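Local coordinates for conserved hypothetical protein (Sulfolobus solfataricus, PDB 2GF6) that binds coenzyme A and probably hydrolyses fatty acyl-CoA thioesters, as a hotdog-fold member of the 4-hydroxybenzoyl-CoA thioesterase family, at residues K84-S87 / N88-K92. Residues are numbered along the deposited sequence; the frame is centred on the assembly and turned at random.
Sequences KILS and NKTIK
The turn of the beta hairpin made by strands 76-85 and 90-99 is closed from within by the side chain of Ser-87. Ser-87 OG accepts the backbone N-H of Lys-89, with 3.1 Å between Ser-87 OG and Lys-89 N. The same oxygen takes a weak bond from Thr-90 N, bent to 124° at the hydrogen. Ser-87 is placed for this by its chi1 of 70°, which sets OG between its own N and carbonyl carbon. One water is hydrogen-bonded to Thr-90 OG1; its 2.4 Å approach to Ser-87 OG is doubtfully short.

Thr-90 O receives Leu-86 N at 3.0 Å and, weakly, Ser-87 N. Beyond the turn, Lys-84 and Lys-92 form an antiparallel hydrogen-bonded pair. Lys-92 N reaches Lys-84 O almost straight, at 2.8 Å and 174°. The hairpin belongs to the antiparallel sheet of the hotdog fold. Ile-85 and Ile-91, a non-hydrogen-bonded pair, point to one face of the sheet, where they touch helix 126-132, Ile-85 on Met-129 and both on Leu-132.

On the side of Lys-84 and Lys-92, Leu-86 CD1 lies across Thr-90 CG2 at 4.0 Å and meets Lys-92 CB at 4.1 Å. Leu-86 and Thr-90 both touch a bound coenzyme A and belong to its pocket. Lys-84 NZ and Lys-92 NZ lie 4.4 Å apart beside the Glu-94 carboxylate, which forms a salt bridge with Lys-84 and a long, weak ion pair with Lys-92. Lys-89 NZ hydrogen-bonds Ser-121 OG, which joins the turn to a residue that binds coenzyme A.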
# COMPACT_ATOMS: atom_id res chain seq x y z
N LYS A 84 11.45 6.71 -23.91
CA LYS A 84 12.63 6.49 -24.74
C LYS A 84 12.68 5.00 -25.07
O LYS A 84 12.80 4.17 -24.18
CB LYS A 84 13.93 6.84 -24.00
CG LYS A 84 14.23 8.29 -23.88
CD LYS A 84 15.65 8.48 -23.27
CE LYS A 84 16.11 9.96 -23.30
NZ LYS A 84 16.73 10.41 -21.99
N ILE A 85 12.58 4.68 -26.35
CA ILE A 85 12.65 3.32 -26.80
C ILE A 85 14.13 2.90 -26.91
O ILE A 85 14.83 3.35 -27.82
CB ILE A 85 11.90 3.17 -28.12
CG1 ILE A 85 10.41 3.42 -27.88
CG2 ILE A 85 12.13 1.79 -28.73
CD1 ILE A 85 9.59 3.47 -29.14
N LEU A 86 14.59 2.05 -25.98
CA LEU A 86 15.99 1.54 -25.96
C LEU A 86 16.27 0.36 -26.89
O LEU A 86 17.41 0.16 -27.34
CB LEU A 86 16.39 1.14 -24.54
CG LEU A 86 16.07 2.15 -23.45
CD1 LEU A 86 16.66 1.66 -22.14
CD2 LEU A 86 16.58 3.50 -23.80
N SER A 87 15.25 -0.42 -27.19
CA SER A 87 15.43 -1.58 -28.02
C SER A 87 14.10 -2.08 -28.60
O SER A 87 13.04 -1.48 -28.38
CB SER A 87 16.11 -2.69 -27.21
OG SER A 87 15.25 -3.21 -26.22
N ASN A 88 14.15 -3.21 -29.29
CA ASN A 88 12.94 -3.91 -29.72
C ASN A 88 12.08 -4.43 -28.56
O ASN A 88 10.99 -4.95 -28.77
CB ASN A 88 13.26 -5.04 -30.75
CG ASN A 88 14.05 -6.22 -30.15
OD1 ASN A 88 14.80 -6.07 -29.23
ND2 ASN A 88 13.90 -7.38 -30.74
N LYS A 89 12.53 -4.25 -27.32
CA LYS A 89 11.81 -4.81 -26.19
C LYS A 89 11.83 -4.06 -24.88
O LYS A 89 11.14 -4.47 -23.96
CB LYS A 89 12.29 -6.25 -25.93
CG LYS A 89 13.73 -6.40 -25.59
CD LYS A 89 14.09 -7.86 -25.32
CE LYS A 89 13.98 -8.73 -26.54
NZ LYS A 89 14.51 -10.12 -26.26
N THR A 90 12.58 -2.96 -24.80
CA THR A 90 12.76 -2.20 -23.56
C THR A 90 12.46 -0.70 -23.79
O THR A 90 12.84 -0.13 -24.82
CB THR A 90 14.19 -2.32 -23.10
OG1 THR A 90 14.48 -3.69 -22.84
CG2 THR A 90 14.37 -1.56 -21.86
N ILE A 91 11.78 -0.10 -22.82
CA ILE A 91 11.46 1.33 -22.85
C ILE A 91 11.88 1.94 -21.54
O ILE A 91 11.70 1.32 -20.52
CB ILE A 91 9.95 1.55 -22.96
CG1 ILE A 91 9.43 0.93 -24.26
CG2 ILE A 91 9.62 3.07 -22.96
CD1 ILE A 91 7.92 0.80 -24.29
N LYS A 92 12.41 3.16 -21.59
CA LYS A 92 12.74 3.93 -20.42
C LYS A 92 11.73 5.06 -20.34
O LYS A 92 11.72 5.93 -21.19
CB LYS A 92 14.13 4.52 -20.54
CG LYS A 92 14.56 5.41 -19.41
CD LYS A 92 15.99 5.85 -19.67
CE LYS A 92 16.55 6.66 -18.52
NZ LYS A 92 17.73 7.39 -19.02
O HOH W 1 16.68 -3.98 -24.40